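Local coordinates for L-isoleucine-4-hydroxylase (Bacillus thuringiensis, PDB 6LNH), which catalyses the iron- and 2-oxoglutarate-dependent hydroxylation of L-isoleucine to (4S)-4-hydroxy-L-isoleucine, and also oxidises several related aliphatic and sulfur-containing amino acids, at residues Leu228-Glu231 with Glu235-Arg238; Thr50-Asp55 with His180-Ser185; Phe17-Lys22 with Ala133-Ile138; Glu37-Glu42 with Gln123-Phe128. All coordinates share one frame; numbering follows the deposited sequence.

Interaction 1. Residues Leu228-Glu231 with Glu235-Arg238; sequences LGTE and EAFR
Leu228 makes the tight end of this contact by laying its CD2 methyl against the start of the Arg238 side chain, where CD2 and Arg238 CB are 3.7 Å apart. Its CG stands anti to its own nitrogen (chi1 -168°), which sends the branch across the gap toward the facing backbone, and CD2 also comes within 4.0 Å of Phe237 C. Two residues further on, Thr230 meets Ala236 through their beta carbons alone, CB to CB 3.9 Å. The Thr230 hydroxyl is engaged elsewhere, with Thr187 O and Cys232 N. The two segments run roughly antiparallel, yet no hydrogen bond joins them; strand 222-229 belongs to the smaller and strand 236-247 to the larger of two sheets. Such a two-sheet core is that of the double-stranded beta-helix (jelly roll) of the 2-oxoglutarate oxygenases, and apolar packing joins the two sheets here, where the chain passes from one to the other. Tyr154 and Ala156 of strand 145-156 add to the cover over Leu228. Beyond CB, Arg238 departs from the contact, extended from CG to NE, and its side chain comes to about 9 Å from the bound iron ion. The other end is looser: Glu235 turns its side chain away from Leu228-Glu231, whereas Glu231 OE2 accepts a hydrogen bond from Ser207 N of the second subunit.

Interaction 2. Residues Thr50-Asp55 with His180-Ser185; sequences TQAQLD and HLMNLS
Gln53 reaches from its helix to the Met182 backbone, and the hydrogen bond from Gln53 NE2 to Met182 O, 2.9 Å long, is the one direct polar link between the segments. The donor approaches almost head-on to the carbonyl (168° at the oxygen), and that oxygen is close to the plane of the glutamine amide. With CG beside its own nitrogen and the chain extended beyond it, Gln53 spans the gap in full, its CG also 3.4 Å from Met182 O. A second polar link runs through a water, which donates to Gln53 O at 2.6 Å and accepts from Asn183 ND2 at 3.1 Å. Stacking comes next: the amides of Gln53 and Asn183 lie one over the other with planes 15° apart, Gln53 NE2 standing 4.1 Å from Asn183 CG. The apolar part is small and buried. Met182, bent at both chi2 and chi3, brings its CE methyl to 3.7 Å from Ala52 CB. Met182 and Asn183 form a classic beta bulge, both facing Asp239 of the adjoining strand, and Gln53 meets the strand at this irregular spot. The axes of helix 50-54 and strand 180-184 cross at -76°, on the larger sheet of the jelly roll; Phe116 of helix 114-117 lies against Ala52, and Leu54 packs on Leu54 of the third subunit.

Interaction 3. Residues Phe17-Lys22 with Ala133-Ile138; sequences FSIEEK and AFKTNI
The carboxylate of Glu20, the flat group of this contact, has a partner near each oxygen, Lys135 by OE1 and Ser18 by OE2. Lys135 NZ stands off the carboxylate plane, 4.0 Å from Glu20 OE1 and beyond salt-bridge distance, so any attraction between the opposite charges is probably modest. At the far edge Glu20 OE2 accepts from Ser18 OG at 3.1 Å through its anti lone pair, the one pointing away from OE1. The setting is the surface junction between the first turn of helix 19-29 and the C-terminal end of helix 120-134, outside the jelly-roll core and away from the iron. Lys135 and Glu20 lie side by side and point the same way, while the lysine's aliphatic part passes obliquely over Ile19. Bends at chi3 and chi4 curl the lysine chain, bringing its ammonium round toward the acid. Further along the chain the junction is more buried: Thr136 packs on Val23 and Phe26 of helix 19-29. Ala133 O accepts from both Thr136 N and Thr136 OG1, the latter at 2.7 Å. The apolar touch across the two segments is slight: Ile19 CG2 rests 4.1 Å from Lys135 CD.

Interaction 4. Residues Glu37-Glu42 with Gln123-Phe128; sequences EIFLQE and QNIVRF
Phe39 and Phe128 form a T-shaped pair in which the edge of Phe39 is directed at the face of Phe128, with planes at 84° and centroids 5.2 Å apart. The pair pins the loop between strand 31-34 and helix 44-54, here a short 3-10 turn, onto helix 120-134, one of the helices that flank the larger sheet of the jelly-roll fold. The CE1-CZ side of the Phe39 ring leads, and Phe39 CZ comes to 3.6 Å from Phe128 CD2. With CG anti to the backbone nitrogen (chi1 171°), the Phe128 ring projects from the helix toward the loop; chi2 of 85° sets its face toward Phe39. The same face of Phe128 also receives Ile38: its CD1 methyl sits 3.8 Å from the ring centroid, a CH-pi contact displaced toward the rim. The two neighbours of the loop therefore share one aromatic surface, one by a ring edge and the other by a methyl. Phe39 itself is held between two isoleucines. On one of its faces lies Ile125 CG1, 4.3 Å from the ring centroid, a second CH-pi contact from one helical turn before Phe128; on the opposite face lies CG1 of its own neighbour Ile38, over the ring centre. Leu212 from another loop touches both Phe39 and Ile125, extending this apolar cluster. Ile38 and Phe128, Phe39 and Ile125, and Phe39 and Phe128 each cross at about a right angle, and the shortest approach is that of Ile38 CD1 to Phe128 CZ, 3.5 Å.

Along the chain, interaction 3 encloses interaction 4, and interaction 2 alternates with both; interaction 1 comes last, its segments separated by only three residues. Interactions 1 and 2 have centres 15 Å apart and meet on neighbouring strands of the larger sheet, 236-247 and 176-184, where Ser185 OG and Phe237 N probably share a hydrogen bond. Interactions 3 and 4, centres 16 Å apart, hold N-terminal elements against helix 120-134. The two groups join where Ile125 of interaction 4 packs against His180 of interaction 2. Interactions 1 and 3, 34 Å apart between centres, lie on opposite sides of the chain's centre. Interaction 1 joins the two sheets, and interaction 2 sets a helix on the larger one.

Interaction 1. Residues Leu228-Glu231 with Glu235-Arg238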
loop_
_atom_site.group_PDB
_atom_site.type_symbol
_atom_site.label_atom_id
_atom_site.label_comp_id
_atom_site.label_asym_id
_atom_site.label_seq_id
_atom_site.Cartn_x
_atom_site.Cartn_y
_atom_site.Cartn_z
ATOM N N LEU C 228 9.402 -12.496 4.280
ATOM C CA LEU C 228 8.710 -12.001 3.098
ATOM C C LEU C 228 7.506 -12.886 2.805
ATOM O O LEU C 228 7.631 -14.114 2.753
ATOM C CB LEU C 228 9.647 -11.973 1.890
ATOM C CG LEU C 228 9.134 -11.208 0.671
ATOM C CD1 LEU C 228 9.150 -9.713 0.940
ATOM C CD2 LEU C 228 9.950 -11.543 -0.567
ATOM N N GLY C 229 6.342 -12.263 2.624
ATOM C CA GLY C 229 5.119 -12.990 2.359
ATOM C C GLY C 229 4.341 -12.380 1.212
ATOM O O GLY C 229 4.707 -11.341 0.656
ATOM N N THR C 230 3.250 -13.062 0.869
ATOM C CA THR C 230 2.256 -12.564 -0.067
ATOM C C THR C 230 0.940 -13.258 0.249
ATOM O O THR C 230 0.926 -14.451 0.571
ATOM C CB THR C 230 2.673 -12.813 -1.528
ATOM O OG1 THR C 230 1.715 -12.226 -2.418
ATOM C CG2 THR C 230 2.785 -14.307 -1.813
ATOM N N GLU C 231 -0.150 -12.496 0.209
ATOM C CA GLU C 231 -1.490 -13.062 0.208
ATOM C C GLU C 231 -2.059 -13.193 -1.197
ATOM O O GLU C 231 -3.275 -13.299 -1.359
ATOM C CB GLU C 231 -2.404 -12.217 1.092
ATOM C CG GLU C 231 -2.099 -12.359 2.584
ATOM C CD GLU C 231 -2.818 -11.323 3.416
ATOM O OE1 GLU C 231 -3.287 -10.333 2.818
ATOM O OE2 GLU C 231 -2.921 -11.492 4.654
ATOM N N GLU C 235 3.933 -15.277 -7.457
ATOM C CA GLU C 235 5.195 -15.222 -6.733
ATOM C C GLU C 235 5.599 -13.778 -6.468
ATOM O O GLU C 235 5.543 -12.935 -7.368
ATOM C CB GLU C 235 6.289 -15.928 -7.532
ATOM C CG GLU C 235 6.010 -17.392 -7.815
ATOM C CD GLU C 235 6.780 -17.901 -9.019
ATOM O OE1 GLU C 235 7.109 -17.082 -9.905
ATOM O OE2 GLU C 235 7.054 -19.117 -9.081
ATOM N N ALA C 236 6.004 -13.499 -5.233
ATOM C CA ALA C 236 6.486 -12.185 -4.838
ATOM C C ALA C 236 8.000 -12.225 -4.680
ATOM O O ALA C 236 8.572 -13.235 -4.262
ATOM C CB ALA C 236 5.835 -11.722 -3.531
ATOM N N PHE C 237 8.646 -11.113 -5.020
ATOM C CA PHE C 237 10.097 -11.039 -5.061
ATOM C C PHE C 237 10.588 -9.885 -4.206
ATOM O O PHE C 237 9.910 -8.867 -4.050
ATOM C CB PHE C 237 10.617 -10.857 -6.494
ATOM C CG PHE C 237 10.331 -12.022 -7.391
ATOM C CD1 PHE C 237 10.554 -13.318 -6.957
ATOM C CD2 PHE C 237 9.824 -11.823 -8.665
ATOM C CE1 PHE C 237 10.283 -14.400 -7.781
ATOM C CE2 PHE C 237 9.551 -12.898 -9.496
ATOM C CZ PHE C 237 9.781 -14.191 -9.052
ATOM N N ARG C 238 11.790 -10.058 -3.666
ATOM C CA ARG C 238 12.555 -8.972 -3.067
ATOM C C ARG C 238 13.979 -9.113 -3.578
ATOM O O ARG C 238 14.695 -10.045 -3.193
ATOM C CB ARG C 238 12.509 -9.010 -1.540
ATOM C CG ARG C 238 13.144 -7.793 -0.886
ATOM C CD ARG C 238 12.854 -7.742 0.601
ATOM N NE ARG C 238 13.455 -6.567 1.224
ATOM C CZ ARG C 238 14.567 -6.597 1.948
ATOM N NH1 ARG C 238 15.198 -7.746 2.147
ATOM N NH2 ARG C 238 15.048 -5.479 2.475
#

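Interaction 2. Residues Thr50-Asp55 with His180-Ser185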
loop_
_atom_site.group_PDB
_atom_site.type_symbol
_atom_site.label_atom_id
_atom_site.label_comp_id
_atom_site.label_asym_id
_atom_site.label_seq_id
_atom_site.Cartn_x
_atom_site.Cartn_y
_atom_site.Cartn_z
ATOM N N THR C 50 17.157 -0.476 -14.796
ATOM C CA THR C 50 16.286 -1.472 -15.417
ATOM C C THR C 50 17.070 -2.708 -15.846
ATOM O O THR C 50 16.602 -3.839 -15.671
ATOM C CB THR C 50 15.539 -0.863 -16.605
ATOM O OG1 THR C 50 14.666 0.172 -16.138
ATOM C CG2 THR C 50 14.706 -1.921 -17.319
ATOM N N GLN C 51 18.269 -2.515 -16.408
ATOM C CA GLN C 51 19.079 -3.660 -16.814
ATOM C C GLN C 51 19.531 -4.467 -15.605
ATOM O O GLN C 51 19.516 -5.704 -15.635
ATOM C CB GLN C 51 20.309 -3.205 -17.599
ATOM C CG GLN C 51 20.066 -2.257 -18.747
ATOM C CD GLN C 51 21.370 -1.848 -19.414
ATOM O OE1 GLN C 51 22.445 -2.325 -19.042
ATOM N NE2 GLN C 51 21.280 -0.964 -20.399
ATOM N N ALA C 52 19.958 -3.781 -14.541
ATOM C CA ALA C 52 20.346 -4.474 -13.317
ATOM C C ALA C 52 19.166 -5.220 -12.710
ATOM O O ALA C 52 19.316 -6.348 -12.229
ATOM C CB ALA C 52 20.933 -3.481 -12.317
ATOM N N GLN C 53 17.981 -4.606 -12.731
ATOM C CA GLN C 53 16.811 -5.249 -12.141
ATOM C C GLN C 53 16.430 -6.500 -12.916
ATOM O O GLN C 53 16.020 -7.505 -12.326
ATOM C CB GLN C 53 15.632 -4.277 -12.110
ATOM C CG GLN C 53 15.701 -3.212 -11.032
ATOM C CD GLN C 53 14.587 -2.194 -11.174
ATOM O OE1 GLN C 53 14.015 -2.039 -12.253
ATOM N NE2 GLN C 53 14.267 -1.502 -10.088
ATOM N N LEU C 54 16.572 -6.458 -14.242
ATOM C CA LEU C 54 16.176 -7.590 -15.067
ATOM C C LEU C 54 17.119 -8.773 -14.903
ATOM O O LEU C 54 16.730 -9.906 -15.207
ATOM C CB LEU C 54 16.115 -7.170 -16.536
ATOM C CG LEU C 54 14.883 -6.366 -16.954
ATOM C CD1 LEU C 54 14.993 -5.898 -18.403
ATOM C CD2 LEU C 54 13.621 -7.180 -16.744
ATOM N N ASP C 55 18.349 -8.534 -14.439
ATOM C CA ASP C 55 19.289 -9.627 -14.229
ATOM C C ASP C 55 18.863 -10.558 -13.101
ATOM O O ASP C 55 19.297 -11.715 -13.077
ATOM C CB ASP C 55 20.687 -9.084 -13.944
ATOM C CG ASP C 55 21.749 -10.165 -14.010
ATOM O OD1 ASP C 55 21.778 -10.905 -15.015
ATOM O OD2 ASP C 55 22.549 -10.280 -13.058
ATOM N N HIS C 180 21.424 -2.782 -0.431
ATOM C CA HIS C 180 20.787 -1.969 -1.461
ATOM C C HIS C 180 19.564 -2.707 -1.988
ATOM O O HIS C 180 19.688 -3.806 -2.539
ATOM C CB HIS C 180 21.755 -1.660 -2.605
ATOM C CG HIS C 180 23.071 -1.108 -2.154
ATOM N ND1 HIS C 180 23.245 0.215 -1.810
ATOM C CD2 HIS C 180 24.278 -1.700 -1.997
ATOM C CE1 HIS C 180 24.502 0.414 -1.455
ATOM N NE2 HIS C 180 25.151 -0.732 -1.561
ATOM N N LEU C 181 18.389 -2.105 -1.821
ATOM C CA LEU C 181 17.188 -2.630 -2.457
ATOM C C LEU C 181 17.256 -2.411 -3.963
ATOM O O LEU C 181 17.496 -1.293 -4.429
ATOM C CB LEU C 181 15.944 -1.960 -1.875
ATOM C CG LEU C 181 14.595 -2.414 -2.431
ATOM C CD1 LEU C 181 14.375 -3.900 -2.183
ATOM C CD2 LEU C 181 13.473 -1.593 -1.821
ATOM N N MET C 182 17.039 -3.480 -4.727
ATOM C CA MET C 182 17.006 -3.389 -6.181
ATOM C C MET C 182 15.596 -3.417 -6.755
ATOM O O MET C 182 15.316 -2.710 -7.728
ATOM C CB MET C 182 17.831 -4.523 -6.794
ATOM C CG MET C 182 19.300 -4.477 -6.412
ATOM S SD MET C 182 20.121 -2.967 -6.963
ATOM C CE MET C 182 20.088 -3.209 -8.735
ATOM N N ASN C 183 14.699 -4.210 -6.174
ATOM C CA ASN C 183 13.345 -4.344 -6.694
ATOM C C ASN C 183 12.494 -5.087 -5.679
ATOM O O ASN C 183 12.997 -5.913 -4.909
ATOM C CB ASN C 183 13.312 -5.074 -8.043
ATOM C CG ASN C 183 12.072 -4.732 -8.855
ATOM O OD1 ASN C 183 11.197 -4.002 -8.390
ATOM N ND2 ASN C 183 11.995 -5.256 -10.074
ATOM N N LEU C 184 11.199 -4.782 -5.696
ATOM C CA LEU C 184 10.237 -5.399 -4.793
ATOM C C LEU C 184 8.907 -5.474 -5.524
ATOM O O LEU C 184 8.358 -4.440 -5.912
ATOM C CB LEU C 184 10.123 -4.580 -3.505
ATOM C CG LEU C 184 9.160 -4.955 -2.379
ATOM C CD1 LEU C 184 9.592 -6.239 -1.703
ATOM C CD2 LEU C 184 9.091 -3.814 -1.372
ATOM N N SER C 185 8.399 -6.688 -5.723
ATOM C CA SER C 185 7.096 -6.848 -6.352
ATOM C C SER C 185 6.017 -6.182 -5.503
ATOM O O SER C 185 6.121 -6.102 -4.276
ATOM C CB SER C 185 6.781 -8.330 -6.564
ATOM O OG SER C 185 6.594 -8.995 -5.331
HETATM O O HOH W 1 14.626 -6.826 -10.300
#

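Interaction 3. Residues Phe17-Lys22 with Ala133-Ile138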
loop_
_atom_site.group_PDB
_atom_site.type_symbol
_atom_site.label_atom_id
_atom_site.label_comp_id
_atom_site.label_asym_id
_atom_site.label_seq_id
_atom_site.Cartn_x
_atom_site.Cartn_y
_atom_site.Cartn_z
ATOM N N PHE C 17 24.341 15.494 2.231
ATOM C CA PHE C 17 25.106 15.495 3.504
ATOM C C PHE C 17 26.543 15.067 3.201
ATOM O O PHE C 17 26.754 14.340 2.214
ATOM C CB PHE C 17 24.437 14.577 4.532
ATOM C CG PHE C 17 22.935 14.495 4.416
ATOM C CD1 PHE C 17 22.116 15.254 5.236
ATOM C CD2 PHE C 17 22.340 13.680 3.465
ATOM C CE1 PHE C 17 20.736 15.185 5.121
ATOM C CE2 PHE C 17 20.961 13.610 3.352
ATOM C CZ PHE C 17 20.162 14.363 4.180
ATOM N N SER C 18 27.496 15.526 4.015
ATOM C CA SER C 18 28.920 15.166 3.805
ATOM C C SER C 18 29.111 13.671 4.072
ATOM O O SER C 18 28.432 13.140 4.967
ATOM C CB SER C 18 29.822 15.994 4.674
ATOM O OG SER C 18 30.774 16.689 3.884
ATOM N N ILE C 19 30.014 13.029 3.329
ATOM C CA ILE C 19 30.283 11.574 3.515
ATOM C C ILE C 19 31.007 11.383 4.852
ATOM O O ILE C 19 30.785 10.347 5.495
ATOM C CB ILE C 19 31.077 11.006 2.323
ATOM C CG1 ILE C 19 30.251 11.045 1.036
ATOM C CG2 ILE C 19 31.581 9.606 2.623
ATOM C CD1 ILE C 19 29.719 12.416 0.686
ATOM N N GLU C 20 31.831 12.355 5.250
ATOM C CA GLU C 20 32.552 12.281 6.548
ATOM C C GLU C 20 31.535 12.476 7.678
ATOM O O GLU C 20 31.725 11.882 8.752
ATOM C CB GLU C 20 33.671 13.322 6.600
ATOM C CG GLU C 20 33.380 14.561 5.771
ATOM C CD GLU C 20 34.056 14.598 4.411
ATOM O OE1 GLU C 20 35.165 14.043 4.287
ATOM O OE2 GLU C 20 33.475 15.185 3.479
ATOM N N GLU C 21 30.500 13.284 7.435
ATOM C CA GLU C 21 29.435 13.519 8.444
ATOM C C GLU C 21 28.586 12.250 8.546
ATOM O O GLU C 21 28.259 11.843 9.671
ATOM C CB GLU C 21 28.557 14.699 8.028
ATOM C CG GLU C 21 28.550 15.835 9.033
ATOM C CD GLU C 21 28.073 17.161 8.466
ATOM O OE1 GLU C 21 27.695 18.042 9.262
ATOM O OE2 GLU C 21 28.079 17.307 7.226
ATOM N N LYS C 22 28.256 11.657 7.396
ATOM C CA LYS C 22 27.448 10.411 7.344
ATOM C C LYS C 22 28.223 9.286 8.033
ATOM O O LYS C 22 27.598 8.496 8.754
ATOM C CB LYS C 22 27.163 10.025 5.891
ATOM C CG LYS C 22 26.141 10.887 5.162
ATOM C CD LYS C 22 26.417 10.985 3.677
ATOM C CE LYS C 22 25.180 10.815 2.823
ATOM N NZ LYS C 22 25.528 10.577 1.403
ATOM N N ALA C 133 33.276 2.873 3.255
ATOM C CA ALA C 133 33.872 1.915 4.178
ATOM C C ALA C 133 35.269 2.351 4.599
ATOM O O ALA C 133 35.625 2.275 5.781
ATOM C CB ALA C 133 33.907 0.524 3.543
ATOM N N PHE C 134 36.076 2.810 3.640
ATOM C CA PHE C 134 37.435 3.257 3.928
ATOM C C PHE C 134 37.500 4.494 4.811
ATOM O O PHE C 134 38.513 4.702 5.482
ATOM C CB PHE C 134 38.177 3.510 2.620
ATOM C CG PHE C 134 38.575 2.255 1.924
ATOM C CD1 PHE C 134 38.556 1.053 2.608
ATOM C CD2 PHE C 134 38.962 2.264 0.598
ATOM C CE1 PHE C 134 38.916 -0.111 1.989
ATOM C CE2 PHE C 134 39.330 1.091 -0.029
ATOM C CZ PHE C 134 39.303 -0.101 0.669
ATOM N N LYS C 135 36.474 5.334 4.821
ATOM C CA LYS C 135 36.512 6.512 5.678
ATOM C C LYS C 135 35.960 6.250 7.072
ATOM O O LYS C 135 35.856 7.190 7.868
ATOM C CB LYS C 135 35.791 7.685 5.003
ATOM C CG LYS C 135 36.467 8.047 3.678
ATOM C CD LYS C 135 35.643 8.947 2.776
ATOM C CE LYS C 135 36.523 10.017 2.131
ATOM N NZ LYS C 135 37.262 10.831 3.139
ATOM N N THR C 136 35.625 5.003 7.393
ATOM C CA THR C 136 35.305 4.657 8.765
ATOM C C THR C 136 36.578 4.226 9.492
ATOM O O THR C 136 37.541 3.762 8.878
ATOM C CB THR C 136 34.262 3.536 8.810
ATOM O OG1 THR C 136 34.844 2.313 8.347
ATOM C CG2 THR C 136 33.070 3.873 7.926
ATOM N N ASN C 137 36.568 4.376 10.818
ATOM C CA ASN C 137 37.605 3.793 11.666
ATOM C C ASN C 137 37.403 2.300 11.898
ATOM O O ASN C 137 38.262 1.662 12.518
ATOM C CB ASN C 137 37.721 4.557 12.997
ATOM C CG ASN C 137 36.444 4.536 13.827
ATOM O OD1 ASN C 137 35.526 3.756 13.580
ATOM N ND2 ASN C 137 36.385 5.412 14.827
ATOM N N ILE C 138 36.285 1.740 11.427
ATOM C CA ILE C 138 36.005 0.318 11.610
ATOM C C ILE C 138 36.938 -0.537 10.759
ATOM O O ILE C 138 37.423 -1.583 11.210
ATOM C CB ILE C 138 34.526 -0.000 11.308
ATOM C CG1 ILE C 138 33.573 0.713 12.273
ATOM C CG2 ILE C 138 34.272 -1.487 11.401
ATOM C CD1 ILE C 138 33.250 2.118 11.917
#

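Interaction 4. Residues Glu37-Glu42 with Gln123-Phe128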
loop_
_atom_site.group_PDB
_atom_site.type_symbol
_atom_site.label_atom_id
_atom_site.label_comp_id
_atom_site.label_asym_id
_atom_site.label_seq_id
_atom_site.Cartn_x
_atom_site.Cartn_y
_atom_site.Cartn_z
ATOM N N GLU C 37 18.904 9.087 -3.926
ATOM C CA GLU C 37 19.232 10.321 -4.689
ATOM C C GLU C 37 20.699 10.306 -5.130
ATOM O O GLU C 37 20.969 10.732 -6.259
ATOM C CB GLU C 37 18.913 11.572 -3.870
ATOM C CG GLU C 37 18.668 11.298 -2.398
ATOM C CD GLU C 37 18.540 12.556 -1.554
ATOM O OE1 GLU C 37 17.879 12.495 -0.496
ATOM O OE2 GLU C 37 19.099 13.594 -1.958
ATOM N N ILE C 38 21.604 9.851 -4.262
ATOM C CA ILE C 38 23.062 9.843 -4.588
ATOM C C ILE C 38 23.336 8.893 -5.755
ATOM O O ILE C 38 24.365 9.078 -6.425
ATOM C CB ILE C 38 23.903 9.474 -3.353
ATOM C CG1 ILE C 38 23.687 8.016 -2.943
ATOM C CG2 ILE C 38 23.629 10.432 -2.204
ATOM C CD1 ILE C 38 24.446 7.617 -1.706
ATOM N N PHE C 39 22.456 7.915 -5.983
ATOM C CA PHE C 39 22.666 6.940 -7.084
ATOM C C PHE C 39 21.765 7.284 -8.276
ATOM O O PHE C 39 21.782 6.541 -9.270
ATOM C CB PHE C 39 22.432 5.511 -6.585
ATOM C CG PHE C 39 23.196 5.150 -5.337
ATOM C CD1 PHE C 39 24.570 5.304 -5.277
ATOM C CD2 PHE C 39 22.541 4.660 -4.219
ATOM C CE1 PHE C 39 25.272 4.974 -4.128
ATOM C CE2 PHE C 39 23.244 4.331 -3.072
ATOM C CZ PHE C 39 24.608 4.489 -3.028
ATOM N N LEU C 40 21.020 8.387 -8.183
ATOM C CA LEU C 40 20.107 8.789 -9.285
ATOM C C LEU C 40 20.332 10.263 -9.642
ATOM O O LEU C 40 19.359 11.036 -9.606
ATOM C CB LEU C 40 18.662 8.535 -8.846
ATOM C CG LEU C 40 18.276 7.065 -8.699
ATOM C CD1 LEU C 40 16.986 6.921 -7.909
ATOM C CD2 LEU C 40 18.144 6.400 -10.057
ATOM N N GLN C 41 21.573 10.626 -9.977
ATOM C CA GLN C 41 21.897 12.029 -10.347
ATOM C C GLN C 41 22.004 12.134 -11.872
ATOM O O GLN C 41 22.076 13.266 -12.378
ATOM C CB GLN C 41 23.184 12.480 -9.656
ATOM C CG GLN C 41 23.031 12.662 -8.155
ATOM C CD GLN C 41 21.875 13.567 -7.803
ATOM O OE1 GLN C 41 20.710 13.219 -7.981
ATOM N NE2 GLN C 41 22.196 14.745 -7.295
ATOM N N GLU C 42 22.018 10.992 -12.563
ATOM C CA GLU C 42 22.097 10.963 -14.048
ATOM C C GLU C 42 20.806 10.345 -14.587
ATOM O O GLU C 42 20.278 9.435 -13.931
ATOM C CB GLU C 42 23.307 10.144 -14.501
ATOM C CG GLU C 42 24.583 10.957 -14.602
ATOM C CD GLU C 42 25.352 11.085 -13.299
ATOM O OE1 GLU C 42 24.829 10.640 -12.260
ATOM O OE2 GLU C 42 26.472 11.632 -13.329
ATOM N N GLN C 123 28.825 -0.437 -10.682
ATOM C CA GLN C 123 30.194 -0.029 -10.374
ATOM C C GLN C 123 30.213 1.222 -9.505
ATOM O O GLN C 123 31.055 1.354 -8.609
ATOM C CB GLN C 123 30.979 0.226 -11.660
ATOM C CG GLN C 123 31.433 -1.009 -12.418
ATOM C CD GLN C 123 32.088 -0.648 -13.744
ATOM O OE1 GLN C 123 31.922 0.464 -14.246
ATOM N NE2 GLN C 123 32.842 -1.585 -14.310
ATOM N N ASN C 124 29.290 2.151 -9.756
ATOM C CA ASN C 124 29.233 3.367 -8.953
ATOM C C ASN C 124 28.775 3.077 -7.528
ATOM O O ASN C 124 29.265 3.695 -6.576
ATOM C CB ASN C 124 28.304 4.384 -9.610
ATOM C CG ASN C 124 28.316 5.720 -8.906
ATOM O OD1 ASN C 124 29.341 6.142 -8.370
ATOM N ND2 ASN C 124 27.169 6.389 -8.883
ATOM N N ILE C 125 27.832 2.147 -7.363
ATOM C CA ILE C 125 27.394 1.771 -6.020
ATOM C C ILE C 125 28.554 1.158 -5.248
ATOM O O ILE C 125 28.809 1.507 -4.088
ATOM C CB ILE C 125 26.192 0.811 -6.090
ATOM C CG1 ILE C 125 24.967 1.519 -6.674
ATOM C CG2 ILE C 125 25.871 0.255 -4.712
ATOM C CD1 ILE C 125 23.881 0.567 -7.129
ATOM N N VAL C 126 29.280 0.238 -5.886
ATOM C CA VAL C 126 30.410 -0.416 -5.233
ATOM C C VAL C 126 31.491 0.597 -4.879
ATOM O O VAL C 126 32.076 0.547 -3.789
ATOM C CB VAL C 126 30.961 -1.538 -6.135
ATOM C CG1 VAL C 126 32.286 -2.053 -5.604
ATOM C CG2 VAL C 126 29.946 -2.667 -6.251
ATOM N N ARG C 127 31.768 1.538 -5.783
ATOM C CA ARG C 127 32.780 2.550 -5.498
ATOM C C ARG C 127 32.326 3.499 -4.394
ATOM O O ARG C 127 33.139 3.931 -3.568
ATOM C CB ARG C 127 33.141 3.311 -6.772
ATOM C CG ARG C 127 34.047 2.514 -7.716
ATOM C CD ARG C 127 35.093 1.694 -6.951
ATOM N NE ARG C 127 35.292 0.365 -7.528
ATOM C CZ ARG C 127 35.979 -0.613 -6.943
ATOM N NH1 ARG C 127 36.539 -0.415 -5.759
ATOM N NH2 ARG C 127 36.105 -1.791 -7.542
ATOM N N PHE C 128 31.039 3.856 -4.372
ATOM C CA PHE C 128 30.531 4.648 -3.256
ATOM C C PHE C 128 30.670 3.886 -1.944
ATOM O O PHE C 128 31.120 4.439 -0.933
ATOM C CB PHE C 128 29.074 5.048 -3.481
ATOM C CG PHE C 128 28.449 5.676 -2.270
ATOM C CD1 PHE C 128 28.605 7.030 -2.025
ATOM C CD2 PHE C 128 27.738 4.913 -1.354
ATOM C CE1 PHE C 128 28.055 7.616 -0.902
ATOM C CE2 PHE C 128 27.186 5.491 -0.226
ATOM C CZ PHE C 128 27.345 6.846 0.001
#